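Putative acetylornithine deacetylase (Sulfolobus tokodaii, PDB 3VPB) probably catalyses the ATP-dependent joining of the amino group of glutamate to the gamma-carboxyl group of the C-terminal glutamate of the carrier protein LysW. Local coordinates at residues A65-A69 with A70-T74; I105-S109 with A110-L114; E220-V223 with K224-I228; T264-V268 with A269-V273. One frame throughout, in Å; residues are numbered along the deposited sequence.

Interaction 1 of 4, residues A65-A69 with A70-T74; sequences AVLEA and AGVHT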
loop_
_atom_site.group_PDB
_atom_site.type_symbol
_atom_site.label_atom_id
_atom_site.label_comp_id
_atom_site.label_asym_id
_atom_site.label_seq_id
_atom_site.Cartn_x
_atom_site.Cartn_y
_atom_site.Cartn_z
ATOM N N ALA B 65 11.130 -17.068 15.577
ATOM C CA ALA B 65 10.202 -17.211 16.705
ATOM C C ALA B 65 9.575 -18.606 16.767
ATOM O O ALA B 65 9.480 -19.203 17.853
ATOM C CB ALA B 65 9.115 -16.166 16.604
ATOM N N VAL B 66 9.125 -19.124 15.621
ATOM C CA VAL B 66 8.520 -20.461 15.592
ATOM C C VAL B 66 9.527 -21.553 15.957
ATOM O O VAL B 66 9.211 -22.434 16.740
ATOM C CB VAL B 66 7.853 -20.786 14.262
ATOM C CG1 VAL B 66 7.207 -22.235 14.298
ATOM C CG2 VAL B 66 6.757 -19.729 13.934
ATOM N N LEU B 67 10.760 -21.446 15.454
ATOM C CA LEU B 67 11.829 -22.417 15.778
ATOM C C LEU B 67 12.226 -22.363 17.261
ATOM O O LEU B 67 12.415 -23.409 17.910
ATOM C CB LEU B 67 13.055 -22.186 14.869
ATOM C CG LEU B 67 12.795 -22.673 13.425
ATOM C CD1 LEU B 67 13.702 -21.905 12.473
ATOM C CD2 LEU B 67 13.063 -24.200 13.294
ATOM N N GLU B 68 12.325 -21.165 17.807
ATOM C CA GLU B 68 12.581 -20.987 19.250
ATOM C C GLU B 68 11.515 -21.628 20.132
ATOM O O GLU B 68 11.812 -22.147 21.206
ATOM C CB GLU B 68 12.652 -19.505 19.593
ATOM C CG GLU B 68 13.852 -18.845 18.978
ATOM C CD GLU B 68 13.875 -17.322 19.205
ATOM O OE1 GLU B 68 14.980 -16.769 19.133
ATOM O OE2 GLU B 68 12.813 -16.702 19.493
ATOM N N ALA B 69 10.271 -21.563 19.686
ATOM C CA ALA B 69 9.160 -22.133 20.431
ATOM C C ALA B 69 9.299 -23.662 20.489
ATOM O O ALA B 69 8.829 -24.290 21.438
ATOM C CB ALA B 69 7.845 -21.732 19.786
ATOM N N ALA B 70 9.969 -24.243 19.497
ATOM C CA ALA B 70 10.258 -25.685 19.497
ATOM C C ALA B 70 11.541 -26.038 20.261
ATOM O O ALA B 70 11.939 -27.210 20.293
ATOM C CB ALA B 70 10.318 -26.229 18.078
ATOM N N GLY B 71 12.190 -25.028 20.838
ATOM C CA GLY B 71 13.452 -25.199 21.595
ATOM C C GLY B 71 14.705 -25.252 20.736
ATOM O O GLY B 71 15.746 -25.726 21.207
ATOM N N VAL B 72 14.616 -24.776 19.485
ATOM C CA VAL B 72 15.773 -24.756 18.564
ATOM C C VAL B 72 16.509 -23.461 18.866
ATOM O O VAL B 72 15.882 -22.429 19.056
ATOM C CB VAL B 72 15.349 -24.783 17.047
ATOM C CG1 VAL B 72 16.585 -24.753 16.107
ATOM C CG2 VAL B 72 14.469 -25.998 16.729
ATOM N N HIS B 73 17.831 -23.517 18.954
ATOM C CA HIS B 73 18.608 -22.307 19.096
ATOM C C HIS B 73 18.760 -21.633 17.741
ATOM O O HIS B 73 19.288 -22.230 16.818
ATOM C CB HIS B 73 19.990 -22.581 19.649
ATOM C CG HIS B 73 20.777 -21.331 19.862
ATOM N ND1 HIS B 73 20.566 -20.503 20.943
ATOM C CD2 HIS B 73 21.717 -20.725 19.100
ATOM C CE1 HIS B 73 21.359 -19.446 20.848
ATOM N NE2 HIS B 73 22.071 -19.560 19.742
ATOM N N THR B 74 18.306 -20.396 17.630
ATOM C CA THR B 74 18.336 -19.732 16.336
ATOM C C THR B 74 19.429 -18.677 16.301
ATOM O O THR B 74 19.720 -18.013 17.318
ATOM C CB THR B 74 16.995 -19.082 15.980
ATOM O OG1 THR B 74 16.685 -18.070 16.953
ATOM C CG2 THR B 74 15.900 -20.119 15.945
HETATM O O HOH W 1 17.750 -18.498 19.696
#

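Interaction 2 of 4, residues I105-S109 with A110-L114; sequences IIALS and AEAAL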
loop_
_atom_site.group_PDB
_atom_site.type_symbol
_atom_site.label_atom_id
_atom_site.label_comp_id
_atom_site.label_asym_id
_atom_site.label_seq_id
_atom_site.Cartn_x
_atom_site.Cartn_y
_atom_site.Cartn_z
ATOM N N ILE B 105 16.486 12.735 15.966
ATOM C CA ILE B 105 15.187 13.117 16.505
ATOM C C ILE B 105 14.153 12.243 15.795
ATOM O O ILE B 105 14.262 12.004 14.594
ATOM C CB ILE B 105 14.857 14.596 16.227
ATOM C CG1 ILE B 105 15.925 15.523 16.799
ATOM C CG2 ILE B 105 13.485 14.975 16.820
ATOM C CD1 ILE B 105 15.741 16.995 16.360
ATOM N N ILE B 106 13.180 11.741 16.543
ATOM C CA ILE B 106 12.162 10.869 15.972
ATOM C C ILE B 106 10.870 11.641 15.774
ATOM O O ILE B 106 10.417 12.339 16.680
ATOM C CB ILE B 106 11.930 9.635 16.874
ATOM C CG1 ILE B 106 13.247 8.885 17.057
ATOM C CG2 ILE B 106 10.834 8.710 16.303
ATOM C CD1 ILE B 106 14.055 8.614 15.744
ATOM N N ALA B 107 10.299 11.510 14.578
ATOM C CA ALA B 107 9.078 12.214 14.222
ATOM C C ALA B 107 8.045 11.200 13.735
ATOM O O ALA B 107 8.284 10.471 12.760
ATOM C CB ALA B 107 9.378 13.231 13.120
ATOM N N LEU B 108 6.894 11.158 14.405
ATOM C CA LEU B 108 5.925 10.096 14.140
ATOM C C LEU B 108 4.685 10.553 13.383
ATOM O O LEU B 108 3.627 9.898 13.447
ATOM C CB LEU B 108 5.542 9.376 15.439
ATOM C CG LEU B 108 6.747 8.835 16.219
ATOM C CD1 LEU B 108 6.328 8.360 17.598
ATOM C CD2 LEU B 108 7.491 7.677 15.462
ATOM N N SER B 109 4.815 11.668 12.677
ATOM C CA SER B 109 3.758 12.176 11.798
ATOM C C SER B 109 4.374 13.185 10.841
ATOM O O SER B 109 5.471 13.647 11.060
ATOM C CB SER B 109 2.639 12.852 12.620
ATOM O OG SER B 109 3.114 14.053 13.214
ATOM N N ALA B 110 3.650 13.545 9.771
ATOM C CA ALA B 110 4.107 14.606 8.880
ATOM C C ALA B 110 4.317 15.923 9.617
ATOM O O ALA B 110 5.286 16.663 9.360
ATOM C CB ALA B 110 3.081 14.792 7.722
ATOM N N GLU B 111 3.398 16.222 10.536
ATOM C CA GLU B 111 3.493 17.444 11.329
ATOM C C GLU B 111 4.762 17.442 12.180
ATOM O O GLU B 111 5.514 18.421 12.200
ATOM C CB GLU B 111 2.274 17.585 12.256
ATOM C CG GLU B 111 2.399 18.793 13.192
ATOM C CD GLU B 111 1.209 18.958 14.121
ATOM O OE1 GLU B 111 0.181 18.289 13.911
ATOM O OE2 GLU B 111 1.294 19.787 15.048
ATOM N N ALA B 112 4.990 16.343 12.887
ATOM C CA ALA B 112 6.192 16.217 13.697
ATOM C C ALA B 112 7.485 16.245 12.862
ATOM O O ALA B 112 8.485 16.783 13.306
ATOM C CB ALA B 112 6.135 14.961 14.529
ATOM N N ALA B 113 7.462 15.656 11.666
ATOM C CA ALA B 113 8.657 15.639 10.788
ATOM C C ALA B 113 9.088 17.069 10.421
ATOM O O ALA B 113 10.287 17.432 10.486
ATOM C CB ALA B 113 8.404 14.797 9.531
ATOM N N LEU B 114 8.105 17.891 10.054
ATOM C CA LEU B 114 8.401 19.273 9.678
ATOM C C LEU B 114 8.986 20.043 10.853
ATOM O O LEU B 114 9.983 20.765 10.671
ATOM C CB LEU B 114 7.200 19.978 9.037
ATOM C CG LEU B 114 7.487 21.399 8.507
ATOM C CD1 LEU B 114 8.485 21.401 7.312
ATOM C CD2 LEU B 114 6.176 22.077 8.115
#

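Interaction 3 of 4, residues E220-V223 with K224-I228; sequences ETVV and KAVSI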
loop_
_atom_site.group_PDB
_atom_site.type_symbol
_atom_site.label_atom_id
_atom_site.label_comp_id
_atom_site.label_asym_id
_atom_site.label_seq_id
_atom_site.Cartn_x
_atom_site.Cartn_y
_atom_site.Cartn_z
ATOM N N GLU B 220 36.806 -1.631 19.698
ATOM C CA GLU B 220 36.124 -1.444 20.981
ATOM C C GLU B 220 34.692 -0.979 20.761
ATOM O O GLU B 220 33.777 -1.415 21.455
ATOM C CB GLU B 220 36.873 -0.394 21.819
ATOM C CG GLU B 220 38.198 -0.881 22.334
ATOM C CD GLU B 220 39.165 0.246 22.760
ATOM O OE1 GLU B 220 38.883 1.461 22.547
ATOM O OE2 GLU B 220 40.231 -0.105 23.313
ATOM N N THR B 221 34.520 -0.089 19.787
ATOM C CA THR B 221 33.193 0.420 19.437
ATOM C C THR B 221 32.302 -0.716 18.957
ATOM O O THR B 221 31.197 -0.882 19.478
ATOM C CB THR B 221 33.271 1.518 18.365
ATOM O OG1 THR B 221 34.097 2.582 18.857
ATOM C CG2 THR B 221 31.887 2.060 18.066
ATOM N N VAL B 222 32.781 -1.474 17.962
ATOM C CA VAL B 222 32.019 -2.598 17.405
ATOM C C VAL B 222 31.684 -3.617 18.498
ATOM O O VAL B 222 30.530 -4.033 18.633
ATOM C CB VAL B 222 32.766 -3.304 16.241
ATOM C CG1 VAL B 222 32.020 -4.539 15.754
ATOM C CG2 VAL B 222 32.996 -2.348 15.082
ATOM N N VAL B 223 32.688 -4.023 19.275
ATOM C CA VAL B 223 32.453 -5.069 20.263
ATOM C C VAL B 223 31.401 -4.646 21.293
ATOM O O VAL B 223 30.503 -5.420 21.620
ATOM C CB VAL B 223 33.770 -5.600 20.900
ATOM C CG1 VAL B 223 33.473 -6.557 22.059
ATOM C CG2 VAL B 223 34.604 -6.338 19.820
ATOM N N LYS B 224 31.503 -3.417 21.786
ATOM C CA LYS B 224 30.545 -2.918 22.760
ATOM C C LYS B 224 29.119 -2.882 22.168
ATOM O O LYS B 224 28.151 -3.329 22.802
ATOM C CB LYS B 224 30.976 -1.549 23.265
ATOM C CG LYS B 224 30.032 -0.922 24.301
ATOM C CD LYS B 224 30.081 -1.675 25.615
ATOM C CE LYS B 224 28.815 -1.455 26.453
ATOM N NZ LYS B 224 28.743 -2.463 27.574
ATOM N N ALA B 225 29.008 -2.385 20.938
ATOM C CA ALA B 225 27.705 -2.271 20.250
ATOM C C ALA B 225 27.003 -3.629 20.096
ATOM O O ALA B 225 25.818 -3.801 20.443
ATOM C CB ALA B 225 27.893 -1.590 18.895
ATOM N N VAL B 226 27.761 -4.609 19.620
ATOM C CA VAL B 226 27.258 -5.976 19.474
ATOM C C VAL B 226 26.902 -6.646 20.805
ATOM O O VAL B 226 25.973 -7.463 20.862
ATOM C CB VAL B 226 28.263 -6.852 18.703
ATOM C CG1 VAL B 226 27.715 -8.250 18.537
ATOM C CG2 VAL B 226 28.544 -6.231 17.333
ATOM N N SER B 227 27.663 -6.341 21.853
ATOM C CA SER B 227 27.392 -6.912 23.158
ATOM C C SER B 227 26.119 -6.336 23.744
ATOM O O SER B 227 25.394 -7.038 24.446
ATOM C CB SER B 227 28.556 -6.672 24.109
ATOM O OG SER B 227 29.714 -7.343 23.644
ATOM N N ILE B 228 25.848 -5.064 23.464
ATOM C CA ILE B 228 24.616 -4.436 23.943
ATOM C C ILE B 228 23.386 -5.131 23.351
ATOM O O ILE B 228 22.402 -5.371 24.053
ATOM C CB ILE B 228 24.604 -2.916 23.628
ATOM C CG1 ILE B 228 25.562 -2.188 24.574
ATOM C CG2 ILE B 228 23.198 -2.311 23.784
ATOM C CD1 ILE B 228 26.017 -0.848 24.002
#

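Interaction 4 of 4, residues T264-V268 with A269-V273; sequences TNINV and AQKLV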
loop_
_atom_site.group_PDB
_atom_site.type_symbol
_atom_site.label_atom_id
_atom_site.label_comp_id
_atom_site.label_asym_id
_atom_site.label_seq_id
_atom_site.Cartn_x
_atom_site.Cartn_y
_atom_site.Cartn_z
ATOM N N THR B 264 38.359 -8.371 2.556
ATOM C CA THR B 264 39.105 -8.914 3.706
ATOM C C THR B 264 39.751 -10.290 3.463
ATOM O O THR B 264 40.599 -10.747 4.264
ATOM C CB THR B 264 38.185 -9.078 4.924
ATOM O OG1 THR B 264 37.157 -10.020 4.615
ATOM C CG2 THR B 264 37.555 -7.746 5.346
ATOM N N ASN B 265 39.308 -10.936 2.391
ATOM C CA ASN B 265 39.561 -12.358 2.092
ATOM C C ASN B 265 39.142 -13.349 3.171
ATOM O O ASN B 265 39.679 -14.458 3.234
ATOM C CB ASN B 265 41.028 -12.579 1.739
ATOM C CG ASN B 265 41.464 -11.726 0.614
ATOM O OD1 ASN B 265 42.377 -10.907 0.759
ATOM N ND2 ASN B 265 40.806 -11.885 -0.527
ATOM N N ILE B 266 38.200 -12.951 4.023
ATOM C CA ILE B 266 37.731 -13.826 5.098
ATOM C C ILE B 266 36.642 -14.760 4.567
ATOM O O ILE B 266 35.707 -14.320 3.900
ATOM C CB ILE B 266 37.262 -13.012 6.329
ATOM C CG1 ILE B 266 38.470 -12.315 6.982
ATOM C CG2 ILE B 266 36.492 -13.891 7.332
ATOM C CD1 ILE B 266 38.115 -11.181 7.920
ATOM N N ASN B 267 36.805 -16.062 4.814
ATOM C CA ASN B 267 35.770 -17.040 4.511
ATOM C C ASN B 267 34.701 -16.968 5.617
ATOM O O ASN B 267 34.735 -17.715 6.597
ATOM C CB ASN B 267 36.363 -18.441 4.397
ATOM C CG ASN B 267 35.379 -19.461 3.840
ATOM O OD1 ASN B 267 34.154 -19.304 3.954
ATOM N ND2 ASN B 267 35.912 -20.531 3.233
ATOM N N VAL B 268 33.787 -16.022 5.465
ATOM C CA VAL B 268 32.725 -15.778 6.468
ATOM C C VAL B 268 31.864 -17.025 6.748
ATOM O O VAL B 268 31.602 -17.345 7.915
ATOM C CB VAL B 268 31.842 -14.562 6.073
ATOM C CG1 VAL B 268 30.653 -14.379 7.036
ATOM C CG2 VAL B 268 32.656 -13.274 6.046
ATOM N N ALA B 269 31.445 -17.721 5.694
ATOM C CA ALA B 269 30.636 -18.947 5.871
ATOM C C ALA B 269 31.402 -20.028 6.665
ATOM O O ALA B 269 30.844 -20.708 7.531
ATOM C CB ALA B 269 30.131 -19.466 4.523
ATOM N N GLN B 270 32.706 -20.144 6.422
ATOM C CA GLN B 270 33.523 -21.113 7.179
ATOM C C GLN B 270 33.646 -20.720 8.646
ATOM O O GLN B 270 33.545 -21.582 9.547
ATOM C CB GLN B 270 34.919 -21.242 6.522
ATOM C CG GLN B 270 35.873 -22.222 7.218
ATOM C CD GLN B 270 35.350 -23.661 7.240
ATOM O OE1 GLN B 270 34.642 -24.094 6.336
ATOM N NE2 GLN B 270 35.710 -24.402 8.284
ATOM N N LYS B 271 33.881 -19.431 8.906
ATOM C CA LYS B 271 33.972 -18.943 10.290
ATOM C C LYS B 271 32.671 -19.159 11.061
ATOM O O LYS B 271 32.685 -19.507 12.241
ATOM C CB LYS B 271 34.377 -17.462 10.333
ATOM C CG LYS B 271 35.772 -17.201 9.749
ATOM C CD LYS B 271 36.836 -17.787 10.701
ATOM C CE LYS B 271 38.238 -17.674 10.107
ATOM N NZ LYS B 271 38.656 -16.238 10.045
ATOM N N LEU B 272 31.551 -18.944 10.390
ATOM C CA LEU B 272 30.237 -19.183 11.015
ATOM C C LEU B 272 30.050 -20.663 11.392
ATOM O O LEU B 272 29.651 -20.988 12.520
ATOM C CB LEU B 272 29.115 -18.776 10.031
ATOM C CG LEU B 272 27.688 -19.006 10.569
ATOM C CD1 LEU B 272 27.408 -18.217 11.829
ATOM C CD2 LEU B 272 26.683 -18.670 9.474
ATOM N N VAL B 273 30.332 -21.552 10.441
ATOM C CA VAL B 273 30.099 -22.991 10.641
ATOM C C VAL B 273 31.049 -23.463 11.745
ATOM O O VAL B 273 30.653 -24.209 12.642
ATOM C CB VAL B 273 30.250 -23.796 9.337
ATOM C CG1 VAL B 273 30.266 -25.294 9.627
ATOM C CG2 VAL B 273 29.072 -23.496 8.410
HETATM O O HOH W 2 31.901 -17.093 3.049
#

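Interaction 1 of 4, residues A65-A69 with A70-T74
Ala70 begins the exit from helix 57-69 by turning its N-H back to Val66 O and Leu67 O. Both bonds are weak. Gly71 follows with a positive phi of 83°, a value that favours glycine. Its N bonds to Glu68 O at 2.9 Å and meets that carbonyl from above its plane. Val72 N then reaches back to Leu67 O at 3.0 Å. These two bonds and the glycine form a Schellman motif, a common way to close a helix at its C-terminus. The side chain of Val72 comes beside the same leucine, with Val72 CG2 4.1 Å from Leu67 CD2. Thr74 turns back toward the helix. Its OG1 sits between the backbone N and the carbonyl carbon (chi1 62°), which leaves CG2 to meet the helix, 3.7 Å from Leu67 CB. Thr74 OG1 lies 3.1 Å from Glu68 OE1, and the two side chains cross at about a right angle. A water accepts from Thr74 N at 2.9 Å and gives a weak bond to Glu68 OE1. Beyond the turn itself, Glu68 OE2 bonds to Ser78 OG, and Thr74 OG1 to Ser64 OG and Asn76 O. Were Glu68 cut back to an alanine, its carboxylate would go, and Ser78 OG and the water would probably be left without this partner. The turn joins helix 57-69 to strand 73-75 in a beta-alpha-beta unit of the pre-ATP-grasp domain. Leu67, Val72 and Thr74 pack on Ala50 of strand 49-52, while Val66 meets Ile106 of the second subunit.

Interaction 2 of 4, residues I105-S109 with A110-L114
Ala107 and Ala113 bring their CA atoms to 4.9 Å as the chain leaves strand 104-107 and turns back into helix 110-120. Ser109 is the N-cap of that helix, and the turn belongs to the ATP-grasp domain. Ser109 OG accepts from Ala112 N at 3.0 Å, in a nearly straight bond (168°). The torsion chi1 of 68° swings OG between the backbone N and the carbonyl carbon, over the start of the helix. There it also touches Ala112 CB, at 3.4 Å. Ser109 O takes the first regular helical bond, from Ala113 N at 2.9 Å. One residue thus grips two N-H groups of the opening turn, one by its side chain and one by its backbone. The hydroxyl has a second partner, Ala34 O of the second subunit, so the cap is also part of the interface. Ile105 and Ile106 extend the sheet across that interface by pairing antiparallel with a strand of the second subunit. Glu111 extends outward, its CG set opposite the backbone N (chi1 175°). Its carboxylate forms salt bridges to Lys115 and to Arg45 of the LysW chain. The small alanines let strand and helix come very close. Ala107 CB lies 3.9 Å from Ala112 CB and 4.0 Å from Ala113 CB. Its tightest carbon approach is to Ala113 CA, at 3.4 Å, inside the usual van der Waals distance.

Interaction 3 of 4, residues E220-V223 with K224-I228
Lys224, Ala225, Val226 and Ser227 each give their backbone N-H to the carbonyl four residues back, from Glu220 to Val223, as in a regular alpha-helix. The bond from Val226 N to Val222 O is nearly straight (174°). Val223 O carries a second bond, from Ser227 OG at 2.9 Å. The two donors reach this oxygen from opposite faces of its plane. The hydroxyl gets there because chi1 of -64° sets it beside its own N, facing back along the helix. Ser227 OG also has a weak bond to Glu184. With the hydroxyl of Ser227 removed, as in an alanine here, Val223 O is likely to lose its second donor and Glu184 its weak bond. On another side of the helix, Val222 and Val226 lie side by side and point the same way, with Val222 CG1 4.2 Å from Val226 CG2. The same CG2 of Val226 presses close to Val222 O, at 3.2 Å. Lys224 CB sits 3.3 Å from Glu220 O. The valine pair faces a sheet: Val222 rests on Ile236, Ile238 and Cys179, and Val226 on Val234 and Ala181. This is an i to i+4 apolar ridge of a helix packed on the antiparallel sheet of the ATP-grasp fold.

Interaction 4 of 4, residues T264-V268 with A269-V273
Asn267 and Gln270 make the capping bond at the start of helix 268-280. Asn267 OD1 accepts from Gln270 N at 3.0 Å, and the N-H comes from above the plane of the side-chain carbonyl. With CG opposite the backbone N (chi1 -170°), the amide lies over the first turn. Two backbone bonds follow: Lys271 N to Asn267 O, and Leu272 N to Val268 O at 2.9 Å. A water bridges as well, accepting from Ala269 N at 2.8 Å and donating to Asn267 OD1. Just before the cap, Thr264 OG1 accepts from Ile266 N in an ST turn. Gln270 OE1 turns elsewhere, to a hydrogen bond with Asn24 ND2. The remaining contacts are van der Waals. Asn267 CG lies against Gln270 CB at 3.3 Å, and the two amide planes stand 74° apart. Lys271 CG passes Ile266 CG2 at 4.2 Å. Val268 and Ile266 pack on Phe260 of the GF motif, which is probably essential for substrate specificity. The chemistry implies a helix start capped by polar groups: a side-chain oxygen takes the N-H of Gln270 and a water that of Ala269.

How the interactions relate
The four contacts follow one another along the chain, and none touches another within it. Interaction 1 lies in the pre-ATP-grasp domain, the others in the ATP-grasp domain. Interactions 1 and 2 have centres 37 Å apart, yet both face the second subunit, where segment 65-69 of one copy meets segment 105-109 of the other. Interactions 3 and 4 have centres 20 Å apart. The side chain of Val222 is about 13 Å from a bound magnesium ion, and that of Val268 about 8 Å from the bound glutamate. In interaction 2, the side chain of Ala107 is about 11 Å from that of Lys127, a probable ATP-binding residue.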